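PDB 3S40: diacylglycerol kinase from Bacillus anthracis, which probably phosphorylates diacylglycerol to phosphatidic acid with ATP as phosphate donor. Local coordinates for residues A[106-120]-A[290-302]. Sequence-based numbering, arbitrary orientation.
Sequences TLGVPQNIAEAAKLI and QGHFTMIYNPAVV
A Schellman motif at Gly108, where helix 102-106 ends, receives the C-terminal tail as it returns from the beta-sandwich domain to the catalytic domain of this two-domain lipid-kinase fold. Strand 284-296 reaches across here, hydrogen-bonded through Thr294 and Ile296 to Leu92 of strand 91-96 and through Met295 to Lys126. The tail then turns over Leu107 and Gly108. Asn298 bonds to the two carbonyls just past the helix, those of Leu107 and Gly108. Its N donates to Leu107 O at 2.9 Å, nearly along the C=O axis (179°). With CG anti to the backbone N (chi1 -170°), its amide turns to Gly108, and ND2 donates to Gly108 O at 3.0 Å. That oxygen lies close to the amide plane of Asn298. The other end of the amide closes an Asx turn, OD1 accepting from Ala300 N. Leu119, on helix 113-120, lies across Asn298 at about a right angle; its CD1 is 3.6 Å from Tyr297 O. Next to it, Ile296 CG2 packs 3.9 Å from Ile120 CA. A water bridges the segments, 3.0 Å from both Leu119 O and Tyr297 O. Leu107 O also sits at the edge of the Tyr297 ring, which makes a cation-pi contact with Lys126. On the strand side, Leu107 runs roughly perpendicular to the side chain of Met295, a selenomethionine, with Leu107 CD1 3.7 Å from Met295 CE.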
loop_
_atom_site.group_PDB
_atom_site.type_symbol
_atom_site.label_atom_id
_atom_site.label_comp_id
_atom_site.label_asym_id
_atom_site.label_seq_id
_atom_site.Cartn_x
_atom_site.Cartn_y
_atom_site.Cartn_z
ATOM N N THR A 106 2.254 5.983 -4.562
ATOM C CA THR A 106 2.757 6.538 -3.317
ATOM C C THR A 106 4.271 6.822 -3.434
ATOM O O THR A 106 4.778 7.839 -2.939
ATOM C CB THR A 106 2.422 5.589 -2.144
ATOM O OG1 THR A 106 1.005 5.618 -1.911
ATOM C CG2 THR A 106 3.144 6.020 -0.875
ATOM N N LEU A 107 4.969 5.935 -4.140
ATOM C CA LEU A 107 6.427 6.010 -4.312
ATOM C C LEU A 107 6.804 6.901 -5.485
ATOM O O LEU A 107 7.989 7.073 -5.787
ATOM C CB LEU A 107 7.030 4.606 -4.511
ATOM C CG LEU A 107 6.762 3.617 -3.367
ATOM C CD1 LEU A 107 7.254 2.185 -3.737
ATOM C CD2 LEU A 107 7.382 4.080 -2.056
ATOM N N GLY A 108 5.789 7.470 -6.135
ATOM C CA GLY A 108 6.014 8.404 -7.227
ATOM C C GLY A 108 6.502 7.712 -8.487
ATOM O O GLY A 108 7.069 8.329 -9.394
ATOM N N VAL A 109 6.277 6.412 -8.549
ATOM C CA VAL A 109 6.694 5.638 -9.712
ATOM C C VAL A 109 5.906 6.020 -10.962
ATOM O O VAL A 109 4.681 6.011 -10.945
ATOM C CB VAL A 109 6.508 4.145 -9.480
ATOM C CG1 VAL A 109 6.836 3.378 -10.760
ATOM C CG2 VAL A 109 7.371 3.669 -8.280
ATOM N N PRO A 110 6.614 6.344 -12.055
ATOM C CA PRO A 110 5.966 6.642 -13.341
ATOM C C PRO A 110 4.973 5.545 -13.701
ATOM O O PRO A 110 5.269 4.362 -13.507
ATOM C CB PRO A 110 7.131 6.608 -14.330
ATOM C CG PRO A 110 8.322 6.996 -13.521
ATOM C CD PRO A 110 8.084 6.486 -12.118
ATOM N N GLN A 111 3.811 5.917 -14.226
ATOM C CA GLN A 111 2.820 4.908 -14.589
ATOM C C GLN A 111 3.076 4.321 -15.992
ATOM O O GLN A 111 2.495 3.307 -16.372
ATOM C CB GLN A 111 1.394 5.465 -14.440
ATOM C CG GLN A 111 0.996 5.764 -12.986
ATOM C CD GLN A 111 1.010 4.513 -12.100
ATOM O OE1 GLN A 111 0.182 3.617 -12.273
ATOM N NE2 GLN A 111 1.960 4.449 -11.150
ATOM N N ASN A 112 3.960 4.958 -16.744
ATOM C CA ASN A 112 4.480 4.381 -17.980
ATOM C C ASN A 112 5.497 3.309 -17.590
ATOM O O ASN A 112 6.523 3.615 -16.961
ATOM C CB ASN A 112 5.143 5.486 -18.819
ATOM C CG ASN A 112 5.912 4.945 -20.016
ATOM O OD1 ASN A 112 6.888 4.212 -19.872
ATOM N ND2 ASN A 112 5.492 5.340 -21.207
ATOM N N ILE A 113 5.219 2.053 -17.934
ATOM C CA ILE A 113 6.026 0.963 -17.387
ATOM C C ILE A 113 7.474 1.018 -17.848
ATOM O O ILE A 113 8.368 0.640 -17.097
ATOM C CB ILE A 113 5.417 -0.417 -17.640
ATOM C CG1 ILE A 113 5.361 -0.723 -19.137
ATOM C CG2 ILE A 113 4.028 -0.498 -17.008
ATOM C CD1 ILE A 113 4.795 -2.097 -19.430
ATOM N N ALA A 114 7.716 1.522 -19.060
ATOM C CA ALA A 114 9.091 1.681 -19.529
ATOM C C ALA A 114 9.852 2.623 -18.599
ATOM O O ALA A 114 10.994 2.354 -18.226
ATOM C CB ALA A 114 9.127 2.208 -20.982
ATOM N N GLU A 115 9.218 3.745 -18.255
ATOM C CA GLU A 115 9.812 4.736 -17.343
ATOM C C GLU A 115 9.999 4.198 -15.924
ATOM O O GLU A 115 10.995 4.499 -15.262
ATOM C CB GLU A 115 8.963 6.011 -17.301
ATOM C CG GLU A 115 8.930 6.764 -18.625
ATOM C CD GLU A 115 10.328 7.062 -19.145
ATOM O OE1 GLU A 115 11.187 7.470 -18.335
ATOM O OE2 GLU A 115 10.570 6.875 -20.359
ATOM N N ALA A 116 9.025 3.419 -15.465
ATOM C CA ALA A 116 9.106 2.751 -14.175
ATOM C C ALA A 116 10.313 1.802 -14.090
ATOM O O ALA A 116 10.957 1.721 -13.048
ATOM C CB ALA A 116 7.803 1.990 -13.895
ATOM N N ALA A 117 10.591 1.056 -15.168
ATOM C CA ALA A 117 11.718 0.128 -15.170
ATOM C C ALA A 117 13.037 0.900 -15.115
ATOM O O ALA A 117 13.943 0.522 -14.408
ATOM C CB ALA A 117 11.675 -0.812 -16.438
ATOM N N LYS A 118 13.122 1.991 -15.870
ATOM C CA LYS A 118 14.309 2.837 -15.866
ATOM C C LYS A 118 14.576 3.495 -14.508
ATOM O O LYS A 118 15.720 3.560 -14.064
ATOM C CB LYS A 118 14.205 3.895 -16.966
ATOM C CG LYS A 118 14.106 3.250 -18.343
ATOM C CD LYS A 118 13.875 4.269 -19.435
ATOM C CE LYS A 118 13.592 3.577 -20.751
ATOM N NZ LYS A 118 13.300 4.575 -21.816
ATOM N N LEU A 119 13.512 3.964 -13.863
ATOM C CA LEU A 119 13.580 4.436 -12.479
ATOM C C LEU A 119 14.289 3.429 -11.551
ATOM O O LEU A 119 15.168 3.796 -10.775
ATOM C CB LEU A 119 12.173 4.745 -11.943
ATOM C CG LEU A 119 12.170 5.204 -10.469
ATOM C CD1 LEU A 119 12.752 6.596 -10.338
ATOM C CD2 LEU A 119 10.773 5.139 -9.892
ATOM N N ILE A 120 13.923 2.156 -11.638
ATOM C CA ILE A 120 14.530 1.153 -10.755
ATOM C C ILE A 120 16.034 1.159 -10.959
ATOM O O ILE A 120 16.814 0.961 -10.037
ATOM C CB ILE A 120 13.977 -0.244 -11.063
ATOM C CG1 ILE A 120 12.492 -0.287 -10.714
ATOM C CG2 ILE A 120 14.794 -1.315 -10.341
ATOM C CD1 ILE A 120 11.780 -1.560 -11.127
ATOM N N GLN A 290 8.056 0.688 11.809
ATOM C CA GLN A 290 8.719 1.801 11.174
ATOM C C GLN A 290 9.868 1.329 10.281
ATOM O O GLN A 290 10.693 0.526 10.684
ATOM C CB GLN A 290 9.188 2.793 12.248
ATOM C CG GLN A 290 9.414 4.197 11.746
ATOM C CD GLN A 290 9.541 5.229 12.872
ATOM O OE1 GLN A 290 9.016 5.047 13.980
ATOM N NE2 GLN A 290 10.253 6.312 12.588
ATOM N N GLY A 291 9.888 1.816 9.046
ATOM C CA GLY A 291 10.963 1.505 8.126
ATOM C C GLY A 291 11.169 0.021 7.896
ATOM O O GLY A 291 12.289 -0.420 7.686
ATOM N N HIS A 292 10.079 -0.736 7.907
ATOM C CA HIS A 292 10.131 -2.199 7.821
ATOM C C HIS A 292 10.587 -2.680 6.445
ATOM O O HIS A 292 11.295 -3.677 6.347
ATOM C CB HIS A 292 8.753 -2.780 8.157
ATOM C CG HIS A 292 8.738 -4.257 8.383
ATOM N ND1 HIS A 292 9.391 -4.861 9.438
ATOM C CD2 HIS A 292 8.129 -5.257 7.698
ATOM C CE1 HIS A 292 9.181 -6.166 9.397
ATOM N NE2 HIS A 292 8.414 -6.433 8.351
ATOM N N PHE A 293 10.167 -1.985 5.390
ATOM C CA PHE A 293 10.662 -2.262 4.047
ATOM C C PHE A 293 11.571 -1.139 3.613
ATOM O O PHE A 293 11.453 -0.012 4.086
ATOM C CB PHE A 293 9.516 -2.337 3.021
ATOM C CG PHE A 293 8.689 -3.600 3.109
ATOM C CD1 PHE A 293 9.204 -4.750 3.677
ATOM C CD2 PHE A 293 7.397 -3.632 2.590
ATOM C CE1 PHE A 293 8.438 -5.921 3.731
ATOM C CE2 PHE A 293 6.629 -4.791 2.655
ATOM C CZ PHE A 293 7.151 -5.932 3.234
ATOM N N THR A 294 12.471 -1.466 2.698
ATOM C CA THR A 294 13.120 -0.487 1.848
ATOM C C THR A 294 12.542 -0.652 0.437
ATOM O O THR A 294 12.381 -1.777 -0.057
ATOM C CB THR A 294 14.654 -0.683 1.811
ATOM O OG1 THR A 294 14.959 -1.970 1.254
ATOM C CG2 THR A 294 15.234 -0.600 3.226
HETATM N N MSE A 295 12.266 0.470 -0.222
HETATM C CA MSE A 295 11.656 0.436 -1.531
HETATM C C MSE A 295 12.299 1.420 -2.496
HETATM O O MSE A 295 12.758 2.499 -2.113
HETATM C CB MSE A 295 10.153 0.699 -1.405
HETATM C CG MSE A 295 9.496 -0.213 -0.398
HETATM SE SE MSE A 295 7.575 -0.485 -0.608
HETATM C CE MSE A 295 7.531 -1.255 -2.407
ATOM N N ILE A 296 12.336 1.029 -3.759
ATOM C CA ILE A 296 12.738 1.924 -4.829
ATOM C C ILE A 296 11.675 3.002 -4.965
ATOM O O ILE A 296 10.484 2.710 -4.924
ATOM C CB ILE A 296 12.843 1.178 -6.170
ATOM C CG1 ILE A 296 14.032 0.213 -6.154
ATOM C CG2 ILE A 296 12.970 2.183 -7.329
ATOM C CD1 ILE A 296 15.399 0.894 -6.152
ATOM N N TYR A 297 12.088 4.245 -5.152
ATOM C CA TYR A 297 11.102 5.296 -5.337
ATOM C C TYR A 297 11.639 6.388 -6.255
ATOM O O TYR A 297 12.777 6.299 -6.741
ATOM C CB TYR A 297 10.699 5.884 -3.969
ATOM C CG TYR A 297 11.745 6.822 -3.390
ATOM C CD1 TYR A 297 11.495 8.180 -3.290
ATOM C CD2 TYR A 297 12.989 6.344 -2.965
ATOM C CE1 TYR A 297 12.437 9.046 -2.766
ATOM C CE2 TYR A 297 13.945 7.192 -2.440
ATOM C CZ TYR A 297 13.653 8.558 -2.347
ATOM O OH TYR A 297 14.570 9.444 -1.843
ATOM N N ASN A 298 10.824 7.428 -6.463
ATOM C CA ASN A 298 11.152 8.509 -7.392
ATOM C C ASN A 298 11.361 9.818 -6.646
ATOM O O ASN A 298 10.391 10.470 -6.274
ATOM C CB ASN A 298 10.024 8.695 -8.401
ATOM C CG ASN A 298 10.404 9.637 -9.522
ATOM O OD1 ASN A 298 11.510 10.194 -9.531
ATOM N ND2 ASN A 298 9.494 9.818 -10.486
ATOM N N PRO A 299 12.623 10.211 -6.424
ATOM C CA PRO A 299 12.857 11.445 -5.663
ATOM C C PRO A 299 12.480 12.702 -6.469
ATOM O O PRO A 299 12.270 13.758 -5.889
ATOM C CB PRO A 299 14.369 11.409 -5.378
ATOM C CG PRO A 299 14.874 10.092 -5.922
ATOM C CD PRO A 299 13.877 9.637 -6.935
ATOM N N ALA A 300 12.369 12.578 -7.789
ATOM C CA ALA A 300 11.956 13.705 -8.629
ATOM C C ALA A 300 10.486 14.059 -8.425
ATOM O O ALA A 300 10.040 15.148 -8.783
ATOM C CB ALA A 300 12.218 13.395 -10.087
ATOM N N VAL A 301 9.738 13.122 -7.854
ATOM C CA VAL A 301 8.317 13.301 -7.612
ATOM C C VAL A 301 7.988 13.211 -6.115
ATOM O O VAL A 301 7.035 13.828 -5.638
ATOM C CB VAL A 301 7.496 12.258 -8.408
ATOM C CG1 VAL A 301 6.030 12.282 -7.998
ATOM C CG2 VAL A 301 7.644 12.499 -9.916
ATOM N N VAL A 302 8.792 12.457 -5.372
ATOM C CA VAL A 302 8.476 12.165 -3.975
ATOM C C VAL A 302 9.732 11.837 -3.171
ATOM O O VAL A 302 10.231 12.661 -2.401
ATOM C CB VAL A 302 7.507 10.967 -3.878
ATOM C CG1 VAL A 302 8.267 9.701 -3.507
ATOM C CG2 VAL A 302 6.414 11.244 -2.876
HETATM O O HOH W 1 15.137 4.877 -8.023
#